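Local coordinates for carbohydrate-binding protein (Flavonifractor plautii, PDB 6N1B) that removes the acetyl group from N-acetylgalactosamine of the blood group A antigen, a step on a route that converts A to universal O type blood, at residues L205-V210 and W271-Y277; F218-N224 and N236-Y242; R336-Y340 and M352-S357. One frame throughout, in Å; residues are numbered along the deposited sequence.

In the fold
The four-stranded antiparallel sheets are arranged like the blades of a beta-propeller, probably a five-bladed one. Contact 1 joins the first strands of two successive sheets, 207-212 and 269-278, near the middle of the molecule, and holds both metal ligands and glycan-pocket residues. Contact 2, nested inside the loop that contact 1 closes, pairs the second and third strands of the first of these sheets and backs contact 1, their centres about 8 Å apart. Contact 3 comes later in the chain, in hairpin 333-342/351-361; its centre is about 11 Å from that of contact 1 and 19 Å from that of contact 2. From another sheet it brings Arg336 and Phe339 N to the side of contact 1 bearing Asp274.

Contact 1. Residues L205-V210 and W271-Y277; sequences LSPTIV and WHQDVQY. With CA (calcium ion), chain C; CA (calcium ion), chain D; GLA (alpha-D-galactopyranose), chain B.
Leu205 and Trp271 meet at the wall of the glycan pocket, where Leu205 CD1 comes within 3.4 Å of Trp271 CH2 and the indole edge turns toward O5 of the bound alpha-galactose. Beside them His272 NE2 binds one calcium ion at 2.1 Å, a site shared with Asp120 and four waters. The imidazole is sandwiched: Ser206 CB packs over one face and Trp271 NE1, itself hydrogen-bonded to Tyr335, lies over the other. Its ring rotation is fixed by His272 ND1, which donates in the ring plane to Trp271 O at 2.7 Å. With its OG anti to the backbone N (chi1 -175°), Ser206 reaches across to accept a nearly straight bond from Gln273 N to Ser206 OG (2.9 Å, 174°). Gln273 NE2 in turn donates to Ser206 O at 2.9 Å, approaching from above the carbonyl plane. The two strands run parallel, each the first of its blade in what looks like a beta-propeller, and serine and threonine hydroxyls bridge their edges. Thr208 OG1 accepts from Val275 N at 3.0 Å. A water held by Thr208 OG1, Ile209 O and Val275 O ligates the second calcium ion, as does Asp274 OD1 at 2.4 Å, together with Asp56 and Asp122. Asp274 OD2 accepts from Phe339 N and from another water on that calcium ion. Farther out, Val210 CG1 packs on Tyr277 CB.

Contact 2. Residues F218-N224 and N236-Y242; sequences FILWANN and NFVEMRY
Phe237 takes a chi1 of 63°, setting CG between the backbone N and the carbonyl carbon, while Asn224 swings CG away from its own N (chi1 -171°); the two side chains thereby lie side by side and stack. Amide and ring planes are 20° apart, and Asn224 CB sits over the ring face in a CH-pi contact, 4.0 Å from the centroid of Phe237. The amide is held at both ends: Asn224 ND2 donates to Glu239 OE1 at 3.0 Å, coming from above the carboxylate plane, and Asn224 OD1 accepts from Gly226 N. Strands 217-224 and 237-243 are the second and third of a four-stranded antiparallel sheet, probably one propeller blade, and paired backbone bonds join Leu220 to Arg241, Ala222 to Glu239 and Asn224 to Phe237. On the face that bears Trp221, Met240 runs alongside the indole. Its CB approaches Trp221 CD1 at 3.7 Å, and SD makes an oblique Met-aromatic contact, while Met240 CE reaches Ile219 CG2 at 3.7 Å. Trp221 NE1 is taken by Gly309 O. Ile219 in turn lies beside Tyr242, CG1 to CD1 at 4.0 Å. On the other face a water donates to both Leu220 O and Glu239 O and accepts from Arg241 NH1 at 2.9 Å, tying the guanidinium edge to the sheet. Asn223 ND2 donates to Trp271 O, reaching strand 269-278 of the next sheet.

Contact 3. Residues R336-Y340 and M352-S357; sequences RSSFY and MRVWYS
Ser357 and Arg336 open the set of hydrogen bonds: Arg336 O accepts from Ser357 OG at 2.7 Å and, weakly, from Ser357 N at 3.4 Å. The hydroxyl gets there because chi1 of 68° holds it between the backbone N and the carbonyl carbon. Reciprocal backbone bonds then join Ser338 with Trp355 and Tyr340 with Arg353, all four near 2.9 Å between N and O. They make an antiparallel hairpin of strands 333-342 and 351-361, part of a propeller-like blade whose edge is the strand carrying Arg336. The Arg336 guanidinium is hydrogen-bonded to Asp56, Asp122 and Gln273 O beside a calcium ion, where its charge probably offsets part of that of the aspartates. Apolar contacts gather on the face with Phe339: Met352 CE meets Phe339 CD2 at 3.8 Å, its SD making an oblique Met-aromatic contact, and Val354 CG2 lies 4.0 Å from Phe339 CB. On the other face Trp355 turns its ring edge to the partner backbone, with Ser338 O in the ring plane and Tyr340 CB 4.2 Å from Trp355 CZ3. One face of the Arg353 guanidinium is met by Trp355 CH2; its nitrogens are hydrogen-bonded to the hydroxyls of Tyr391 and Tyr69 and make a salt bridge to Glu342.

Contact 1. Residues L205-V210 and W271-Y277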
loop_
_atom_site.group_PDB
_atom_site.type_symbol
_atom_site.label_atom_id
_atom_site.label_comp_id
_atom_site.label_asym_id
_atom_site.label_seq_id
_atom_site.Cartn_x
_atom_site.Cartn_y
_atom_site.Cartn_z
ATOM N N LEU A 205 -1.507 7.642 -8.475
ATOM C CA LEU A 205 -0.618 6.683 -7.863
ATOM C C LEU A 205 -0.982 6.358 -6.432
ATOM O O LEU A 205 -1.454 7.184 -5.654
ATOM C CB LEU A 205 0.833 7.110 -7.923
ATOM C CG LEU A 205 1.424 7.464 -9.322
ATOM C CD1 LEU A 205 2.865 7.664 -9.253
ATOM C CD2 LEU A 205 1.078 6.354 -10.338
ATOM N N SER A 206 -0.676 5.110 -6.071
ATOM C CA SER A 206 -0.855 4.658 -4.690
ATOM C C SER A 206 -2.270 4.974 -4.085
ATOM O O SER A 206 -2.344 5.562 -3.002
ATOM C CB SER A 206 0.255 5.224 -3.779
ATOM O OG SER A 206 0.198 4.724 -2.454
ATOM N N PRO A 207 -3.291 4.546 -4.826
ATOM C CA PRO A 207 -4.649 4.752 -4.212
ATOM C C PRO A 207 -4.795 4.127 -2.856
ATOM O O PRO A 207 -4.317 2.976 -2.659
ATOM C CB PRO A 207 -5.559 4.063 -5.274
ATOM C CG PRO A 207 -4.730 3.036 -5.907
ATOM C CD PRO A 207 -3.370 3.701 -6.023
ATOM N N THR A 208 -5.391 4.793 -1.914
ATOM C CA THR A 208 -5.575 4.243 -0.581
ATOM C C THR A 208 -6.985 4.577 -0.182
ATOM O O THR A 208 -7.404 5.761 -0.284
ATOM C CB THR A 208 -4.464 4.684 0.387
ATOM O OG1 THR A 208 -4.715 4.202 1.692
ATOM C CG2 THR A 208 -4.289 6.171 0.501
ATOM N N ILE A 209 -7.743 3.586 0.283
ATOM C CA ILE A 209 -9.177 3.703 0.554
ATOM C C ILE A 209 -9.512 3.505 2.015
ATOM O O ILE A 209 -8.946 2.620 2.667
ATOM C CB ILE A 209 -9.920 2.685 -0.354
ATOM C CG1 ILE A 209 -9.725 2.921 -1.822
ATOM C CG2 ILE A 209 -11.430 2.722 -0.015
ATOM C CD1 ILE A 209 -8.403 2.453 -2.475
ATOM N N VAL A 210 -10.403 4.315 2.520
ATOM C CA VAL A 210 -10.986 4.214 3.867
ATOM C C VAL A 210 -12.473 4.432 3.741
ATOM O O VAL A 210 -12.950 5.291 3.016
ATOM C CB VAL A 210 -10.379 5.273 4.827
ATOM C CG1 VAL A 210 -11.133 5.350 6.175
ATOM C CG2 VAL A 210 -8.924 5.037 5.044
ATOM N N TRP A 271 5.075 10.755 -2.562
ATOM C CA TRP A 271 5.181 9.712 -3.582
ATOM C C TRP A 271 4.086 8.690 -3.483
ATOM O O TRP A 271 3.271 8.497 -4.412
ATOM C CB TRP A 271 6.592 8.987 -3.615
ATOM C CG TRP A 271 6.669 7.925 -4.679
ATOM C CD1 TRP A 271 6.860 6.555 -4.462
ATOM C CD2 TRP A 271 6.439 8.082 -6.093
ATOM N NE1 TRP A 271 6.839 5.917 -5.641
ATOM C CE2 TRP A 271 6.608 6.798 -6.678
ATOM C CE3 TRP A 271 6.251 9.196 -6.942
ATOM C CZ2 TRP A 271 6.480 6.555 -8.002
ATOM C CZ3 TRP A 271 6.140 8.939 -8.299
ATOM C CH2 TRP A 271 6.241 7.657 -8.851
ATOM N N HIS A 272 4.000 7.967 -2.354
ATOM C CA HIS A 272 3.051 6.888 -2.145
ATOM C C HIS A 272 2.542 7.029 -0.703
ATOM O O HIS A 272 3.194 7.642 0.149
ATOM C CB HIS A 272 3.664 5.503 -2.398
ATOM C CG HIS A 272 3.748 5.029 -3.770
ATOM N ND1 HIS A 272 3.645 5.825 -4.889
ATOM C CD2 HIS A 272 3.941 3.760 -4.235
ATOM C CE1 HIS A 272 3.724 5.052 -5.979
ATOM N NE2 HIS A 272 3.897 3.792 -5.631
ATOM N N GLN A 273 1.374 6.446 -0.393
ATOM C CA GLN A 273 0.764 6.667 0.937
ATOM C C GLN A 273 -0.277 5.600 1.268
ATOM O O GLN A 273 -0.824 4.968 0.376
ATOM C CB GLN A 273 0.100 8.043 1.018
ATOM C CG GLN A 273 -0.980 8.295 -0.057
ATOM C CD GLN A 273 -0.456 8.676 -1.438
ATOM O OE1 GLN A 273 0.527 9.469 -1.548
ATOM N NE2 GLN A 273 -1.109 8.143 -2.512
ATOM N N ASP A 274 -0.508 5.478 2.593
ATOM C CA ASP A 274 -1.585 4.622 3.141
ATOM C C ASP A 274 -2.254 5.504 4.203
ATOM O O ASP A 274 -1.616 6.140 5.016
ATOM C CB ASP A 274 -1.009 3.355 3.793
ATOM C CG ASP A 274 -2.075 2.388 4.272
ATOM O OD1 ASP A 274 -3.100 2.221 3.536
ATOM O OD2 ASP A 274 -1.877 1.736 5.316
ATOM N N VAL A 275 -3.572 5.408 4.196
ATOM C CA VAL A 275 -4.421 6.169 5.193
ATOM C C VAL A 275 -5.267 5.203 6.005
ATOM O O VAL A 275 -5.766 4.211 5.486
ATOM C CB VAL A 275 -5.312 7.203 4.493
ATOM C CG1 VAL A 275 -6.178 7.988 5.489
ATOM C CG2 VAL A 275 -4.466 8.162 3.654
ATOM N N GLN A 276 -5.458 5.524 7.292
ATOM C CA GLN A 276 -6.413 4.829 8.158
ATOM C C GLN A 276 -7.263 5.865 8.891
ATOM O O GLN A 276 -6.732 6.874 9.329
ATOM C CB GLN A 276 -5.696 3.979 9.198
ATOM C CG GLN A 276 -4.959 2.772 8.660
ATOM C CD GLN A 276 -5.879 1.635 8.444
ATOM O OE1 GLN A 276 -6.272 0.927 9.394
ATOM N NE2 GLN A 276 -6.357 1.451 7.176
ATOM N N TYR A 277 -8.558 5.545 9.068
ATOM C CA TYR A 277 -9.306 6.235 10.126
ATOM C C TYR A 277 -9.000 5.446 11.462
ATOM O O TYR A 277 -9.184 4.202 11.435
ATOM C CB TYR A 277 -10.800 6.371 9.864
ATOM C CG TYR A 277 -11.430 7.164 10.973
ATOM C CD1 TYR A 277 -11.314 8.591 11.057
ATOM C CD2 TYR A 277 -12.122 6.506 11.999
ATOM C CE1 TYR A 277 -11.823 9.305 12.161
ATOM C CE2 TYR A 277 -12.676 7.212 13.053
ATOM C CZ TYR A 277 -12.509 8.555 13.167
ATOM O OH TYR A 277 -13.003 9.273 14.217
HETATM CA CA CA C . 4.017 2.229 -7.017
HETATM CA CA CA D . -4.723 0.447 3.250
HETATM C C1 GLA B . 7.685 3.872 -10.712
HETATM C C2 GLA B . 6.437 3.099 -10.169
HETATM C C3 GLA B . 5.492 2.776 -11.337
HETATM C C4 GLA B . 5.110 4.062 -12.157
HETATM C C5 GLA B . 6.395 4.872 -12.513
HETATM C C6 GLA B . 6.088 6.238 -12.976
HETATM O O2 GLA B . 6.957 1.851 -9.576
HETATM O O3 GLA B . 4.192 1.932 -10.824
HETATM O O4 GLA B . 4.258 4.772 -11.337
HETATM O O5 GLA B . 7.226 5.143 -11.301
HETATM O O6 GLA B . 7.296 6.996 -13.414
HETATM O O HOH W 1 -6.148 2.347 3.591
HETATM O O HOH W 2 -4.042 0.311 5.489
HETATM O O HOH W 3 5.933 2.389 -7.570
HETATM O O HOH W 4 4.439 0.735 -5.526
HETATM O O HOH W 5 4.547 0.799 -8.526
HETATM O O HOH W 6 3.386 3.622 -8.518
#

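Contact 2. Residues F218-N224 and N236-Y242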
loop_
_atom_site.group_PDB
_atom_site.type_symbol
_atom_site.label_atom_id
_atom_site.label_comp_id
_atom_site.label_asym_id
_atom_site.label_seq_id
_atom_site.Cartn_x
_atom_site.Cartn_y
_atom_site.Cartn_z
ATOM N N PHE A 218 -17.097 6.154 1.113
ATOM C CA PHE A 218 -15.737 5.712 0.852
ATOM C C PHE A 218 -14.890 6.897 0.372
ATOM O O PHE A 218 -15.388 7.726 -0.436
ATOM C CB PHE A 218 -15.711 4.576 -0.211
ATOM C CG PHE A 218 -16.369 3.302 0.245
ATOM C CD1 PHE A 218 -17.733 3.114 0.239
ATOM C CD2 PHE A 218 -15.569 2.272 0.743
ATOM C CE1 PHE A 218 -18.315 1.931 0.627
ATOM C CE2 PHE A 218 -16.170 1.061 1.141
ATOM C CZ PHE A 218 -17.535 0.930 1.080
ATOM N N ILE A 219 -13.633 6.935 0.776
ATOM C CA ILE A 219 -12.681 7.935 0.392
ATOM C C ILE A 219 -11.479 7.275 -0.209
ATOM O O ILE A 219 -10.965 6.284 0.360
ATOM C CB ILE A 219 -12.294 8.870 1.560
ATOM C CG1 ILE A 219 -13.522 9.351 2.325
ATOM C CG2 ILE A 219 -11.449 9.991 1.056
ATOM C CD1 ILE A 219 -13.225 10.154 3.572
ATOM N N LEU A 220 -10.974 7.803 -1.314
ATOM C CA LEU A 220 -9.772 7.284 -1.964
ATOM C C LEU A 220 -8.801 8.454 -2.138
ATOM O O LEU A 220 -9.186 9.485 -2.721
ATOM C CB LEU A 220 -10.131 6.649 -3.305
ATOM C CG LEU A 220 -8.985 6.007 -4.133
ATOM C CD1 LEU A 220 -9.588 4.937 -5.077
ATOM C CD2 LEU A 220 -8.168 6.983 -4.936
ATOM N N TRP A 221 -7.589 8.364 -1.590
ATOM C CA TRP A 221 -6.538 9.331 -1.808
ATOM C C TRP A 221 -5.496 8.762 -2.769
ATOM O O TRP A 221 -5.202 7.556 -2.738
ATOM C CB TRP A 221 -5.803 9.673 -0.523
ATOM C CG TRP A 221 -6.652 10.330 0.546
ATOM C CD1 TRP A 221 -6.750 11.666 0.838
ATOM C CD2 TRP A 221 -7.483 9.667 1.557
ATOM N NE1 TRP A 221 -7.580 11.868 1.896
ATOM C CE2 TRP A 221 -8.045 10.665 2.372
ATOM C CE3 TRP A 221 -7.849 8.374 1.790
ATOM C CZ2 TRP A 221 -8.891 10.385 3.424
ATOM C CZ3 TRP A 221 -8.704 8.083 2.829
ATOM C CH2 TRP A 221 -9.221 9.057 3.635
ATOM N N ALA A 222 -5.000 9.583 -3.666
ATOM C CA ALA A 222 -4.018 9.150 -4.630
ATOM C C ALA A 222 -3.056 10.300 -4.921
ATOM O O ALA A 222 -3.397 11.469 -4.692
ATOM C CB ALA A 222 -4.671 8.639 -5.933
ATOM N N ASN A 223 -1.848 9.973 -5.418
ATOM C CA ASN A 223 -0.850 11.007 -5.740
ATOM C C ASN A 223 -0.878 11.304 -7.230
ATOM O O ASN A 223 -0.747 10.426 -8.091
ATOM C CB ASN A 223 0.526 10.549 -5.286
ATOM C CG ASN A 223 1.591 11.539 -5.512
ATOM O OD1 ASN A 223 1.306 12.765 -5.529
ATOM N ND2 ASN A 223 2.825 11.092 -5.628
ATOM N N ASN A 224 -1.071 12.607 -7.535
ATOM C CA ASN A 224 -1.129 13.105 -8.936
ATOM C C ASN A 224 0.278 13.524 -9.384
ATOM O O ASN A 224 0.784 14.570 -8.864
ATOM C CB ASN A 224 -2.098 14.230 -9.007
ATOM C CG ASN A 224 -2.393 14.651 -10.418
ATOM O OD1 ASN A 224 -1.426 14.655 -11.255
ATOM N ND2 ASN A 224 -3.611 15.005 -10.738
ATOM N N ASN A 236 4.349 17.085 -7.435
ATOM C CA ASN A 236 3.361 16.096 -7.032
ATOM C C ASN A 236 2.374 16.704 -6.017
ATOM O O ASN A 236 2.744 17.500 -5.178
ATOM C CB ASN A 236 4.001 14.881 -6.380
ATOM C CG ASN A 236 4.912 14.116 -7.323
ATOM O OD1 ASN A 236 4.857 14.263 -8.529
ATOM N ND2 ASN A 236 5.620 13.111 -6.738
ATOM N N PHE A 237 1.123 16.188 -6.051
ATOM C CA PHE A 237 0.109 16.600 -5.037
ATOM C C PHE A 237 -0.942 15.484 -4.932
ATOM O O PHE A 237 -1.287 14.837 -5.909
ATOM C CB PHE A 237 -0.530 17.970 -5.383
ATOM C CG PHE A 237 -1.292 17.988 -6.673
ATOM C CD1 PHE A 237 -0.676 18.165 -7.822
ATOM C CD2 PHE A 237 -2.651 17.824 -6.631
ATOM C CE1 PHE A 237 -1.332 18.184 -8.984
ATOM C CE2 PHE A 237 -3.390 17.866 -7.823
ATOM C CZ PHE A 237 -2.723 18.076 -9.004
ATOM N N VAL A 238 -1.476 15.342 -3.712
ATOM C CA VAL A 238 -2.498 14.329 -3.440
ATOM C C VAL A 238 -3.906 14.885 -3.647
ATOM O O VAL A 238 -4.234 16.044 -3.300
ATOM C CB VAL A 238 -2.291 13.771 -2.013
ATOM C CG1 VAL A 238 -3.455 12.969 -1.504
ATOM C CG2 VAL A 238 -1.030 12.913 -1.922
ATOM N N GLU A 239 -4.721 14.051 -4.248
ATOM C CA GLU A 239 -6.148 14.325 -4.464
ATOM C C GLU A 239 -6.946 13.276 -3.773
ATOM O O GLU A 239 -6.574 12.068 -3.737
ATOM C CB GLU A 239 -6.514 14.312 -5.932
ATOM C CG GLU A 239 -5.877 15.481 -6.727
ATOM C CD GLU A 239 -6.152 15.432 -8.225
ATOM O OE1 GLU A 239 -5.847 14.403 -8.883
ATOM O OE2 GLU A 239 -6.699 16.441 -8.697
ATOM N N MET A 240 -8.135 13.641 -3.259
ATOM C CA MET A 240 -9.123 12.699 -2.737
ATOM C C MET A 240 -10.346 12.675 -3.616
ATOM O O MET A 240 -10.668 13.636 -4.308
ATOM C CB MET A 240 -9.461 13.089 -1.253
ATOM C CG MET A 240 -10.352 14.318 -1.197
ATOM S SD MET A 240 -10.480 15.058 0.459
ATOM C CE MET A 240 -11.120 13.693 1.337
ATOM N N ARG A 241 -11.032 11.524 -3.587
ATOM C CA ARG A 241 -12.293 11.303 -4.235
ATOM C C ARG A 241 -13.242 10.587 -3.270
ATOM O O ARG A 241 -12.792 9.846 -2.380
ATOM C CB ARG A 241 -12.152 10.435 -5.487
ATOM C CG ARG A 241 -11.295 11.040 -6.561
ATOM C CD ARG A 241 -10.998 9.981 -7.606
ATOM N NE ARG A 241 -10.416 10.498 -8.893
ATOM C CZ ARG A 241 -9.204 10.796 -9.099
ATOM N NH1 ARG A 241 -8.281 10.622 -8.156
ATOM N NH2 ARG A 241 -8.759 11.245 -10.250
ATOM N N TYR A 242 -14.542 10.799 -3.468
ATOM C CA TYR A 242 -15.576 10.212 -2.684
ATOM C C TYR A 242 -16.405 9.236 -3.507
ATOM O O TYR A 242 -16.622 9.398 -4.715
ATOM C CB TYR A 242 -16.476 11.304 -2.144
ATOM C CG TYR A 242 -15.816 12.262 -1.134
ATOM C CD1 TYR A 242 -15.657 11.964 0.189
ATOM C CD2 TYR A 242 -15.370 13.517 -1.555
ATOM C CE1 TYR A 242 -15.156 12.820 1.110
ATOM C CE2 TYR A 242 -14.819 14.430 -0.639
ATOM C CZ TYR A 242 -14.710 14.059 0.709
ATOM O OH TYR A 242 -14.235 14.953 1.658
HETATM O O HOH W 7 -8.254 10.410 -5.300
#

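Contact 3. Residues R336-Y340 and M352-S357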
loop_
_atom_site.group_PDB
_atom_site.type_symbol
_atom_site.label_atom_id
_atom_site.label_comp_id
_atom_site.label_asym_id
_atom_site.label_seq_id
_atom_site.Cartn_x
_atom_site.Cartn_y
_atom_site.Cartn_z
ATOM N N ARG A 336 6.578 2.285 -0.096
ATOM C CA ARG A 336 5.249 2.401 0.435
ATOM C C ARG A 336 4.962 1.454 1.541
ATOM O O ARG A 336 5.338 0.274 1.469
ATOM C CB ARG A 336 4.252 2.236 -0.734
ATOM C CG ARG A 336 2.817 2.667 -0.371
ATOM C CD ARG A 336 1.890 1.610 0.260
ATOM N NE ARG A 336 0.518 2.148 0.189
ATOM C CZ ARG A 336 -0.572 1.505 0.627
ATOM N NH1 ARG A 336 -0.477 0.341 1.235
ATOM N NH2 ARG A 336 -1.736 2.109 0.545
ATOM N N SER A 337 4.321 1.937 2.588
ATOM C CA SER A 337 4.135 1.182 3.818
ATOM C C SER A 337 2.670 1.168 4.197
ATOM O O SER A 337 1.906 2.096 3.844
ATOM C CB SER A 337 5.010 1.782 4.877
ATOM O OG SER A 337 6.407 1.717 4.455
ATOM N N SER A 338 2.206 0.159 4.909
ATOM C CA SER A 338 0.850 0.012 5.401
ATOM C C SER A 338 0.875 -0.095 6.900
ATOM O O SER A 338 1.802 -0.605 7.458
ATOM C CB SER A 338 0.236 -1.205 4.726
ATOM O OG SER A 338 -1.083 -1.440 5.141
ATOM N N PHE A 339 -0.175 0.356 7.569
ATOM C CA PHE A 339 -0.156 0.291 9.028
ATOM C C PHE A 339 -1.505 -0.035 9.596
ATOM O O PHE A 339 -2.572 0.155 8.948
ATOM C CB PHE A 339 0.370 1.581 9.638
ATOM C CG PHE A 339 -0.557 2.734 9.580
ATOM C CD1 PHE A 339 -0.777 3.440 8.364
ATOM C CD2 PHE A 339 -1.194 3.143 10.650
ATOM C CE1 PHE A 339 -1.636 4.521 8.365
ATOM C CE2 PHE A 339 -2.108 4.226 10.677
ATOM C CZ PHE A 339 -2.273 4.911 9.519
ATOM N N TYR A 340 -1.439 -0.454 10.855
ATOM C CA TYR A 340 -2.672 -0.609 11.688
ATOM C C TYR A 340 -2.339 -0.035 13.041
ATOM O O TYR A 340 -1.283 -0.350 13.646
ATOM C CB TYR A 340 -3.035 -2.078 11.834
ATOM C CG TYR A 340 -4.172 -2.414 12.718
ATOM C CD1 TYR A 340 -5.449 -1.887 12.429
ATOM C CD2 TYR A 340 -4.006 -3.125 13.869
ATOM C CE1 TYR A 340 -6.546 -2.186 13.260
ATOM C CE2 TYR A 340 -5.151 -3.456 14.669
ATOM C CZ TYR A 340 -6.357 -2.914 14.377
ATOM O OH TYR A 340 -7.456 -3.172 15.180
ATOM N N MET A 352 1.468 1.357 17.095
ATOM C CA MET A 352 1.577 1.554 15.642
ATOM C C MET A 352 2.287 0.309 15.075
ATOM O O MET A 352 3.477 0.089 15.409
ATOM C CB MET A 352 2.330 2.803 15.352
ATOM C CG MET A 352 1.441 3.970 15.538
ATOM S SD MET A 352 0.184 4.343 14.347
ATOM C CE MET A 352 1.142 4.961 12.989
ATOM N N ARG A 353 1.607 -0.409 14.199
ATOM C CA ARG A 353 2.113 -1.629 13.526
ATOM C C ARG A 353 2.321 -1.280 12.079
ATOM O O ARG A 353 1.340 -0.923 11.421
ATOM C CB ARG A 353 1.212 -2.793 13.726
ATOM C CG ARG A 353 0.968 -3.142 15.212
ATOM C CD ARG A 353 0.133 -4.366 15.401
ATOM N NE ARG A 353 0.798 -5.552 14.909
ATOM C CZ ARG A 353 0.193 -6.727 14.864
ATOM N NH1 ARG A 353 -1.003 -6.888 15.287
ATOM N NH2 ARG A 353 0.848 -7.832 14.358
ATOM N N VAL A 354 3.564 -1.376 11.567
ATOM C CA VAL A 354 3.888 -0.857 10.246
ATOM C C VAL A 354 4.523 -1.918 9.426
ATOM O O VAL A 354 5.653 -2.395 9.753
ATOM C CB VAL A 354 4.734 0.416 10.287
ATOM C CG1 VAL A 354 5.023 0.939 8.895
ATOM C CG2 VAL A 354 4.052 1.473 11.209
ATOM N N TRP A 355 3.934 -2.335 8.337
ATOM C CA TRP A 355 4.528 -3.254 7.303
ATOM C C TRP A 355 5.109 -2.343 6.287
ATOM O O TRP A 355 4.398 -1.643 5.549
ATOM C CB TRP A 355 3.474 -4.212 6.773
ATOM C CG TRP A 355 2.976 -5.203 7.794
ATOM C CD1 TRP A 355 3.446 -6.464 7.926
ATOM C CD2 TRP A 355 1.954 -5.030 8.809
ATOM N NE1 TRP A 355 2.796 -7.050 8.998
ATOM C CE2 TRP A 355 1.856 -6.222 9.528
ATOM C CE3 TRP A 355 1.078 -3.980 9.168
ATOM C CZ2 TRP A 355 0.996 -6.366 10.596
ATOM C CZ3 TRP A 355 0.213 -4.130 10.182
ATOM C CH2 TRP A 355 0.180 -5.322 10.910
ATOM N N TYR A 356 6.468 -2.234 6.256
ATOM C CA TYR A 356 7.149 -1.318 5.376
ATOM C C TYR A 356 7.848 -2.000 4.264
ATOM O O TYR A 356 8.531 -3.014 4.495
ATOM C CB TYR A 356 8.090 -0.359 6.131
ATOM C CG TYR A 356 9.437 -0.879 6.610
ATOM C CD1 TYR A 356 9.552 -1.513 7.852
ATOM C CD2 TYR A 356 10.539 -0.642 5.919
ATOM C CE1 TYR A 356 10.818 -1.899 8.358
ATOM C CE2 TYR A 356 11.790 -0.966 6.400
ATOM C CZ TYR A 356 11.967 -1.562 7.597
ATOM O OH TYR A 356 13.171 -1.893 8.124
ATOM N N SER A 357 7.734 -1.517 3.048
ATOM C CA SER A 357 8.592 -1.996 1.989
ATOM C C SER A 357 9.805 -1.117 1.842
ATOM O O SER A 357 9.799 0.063 2.313
ATOM C CB SER A 357 7.819 -2.224 0.706
ATOM O OG SER A 357 7.337 -1.010 0.100
#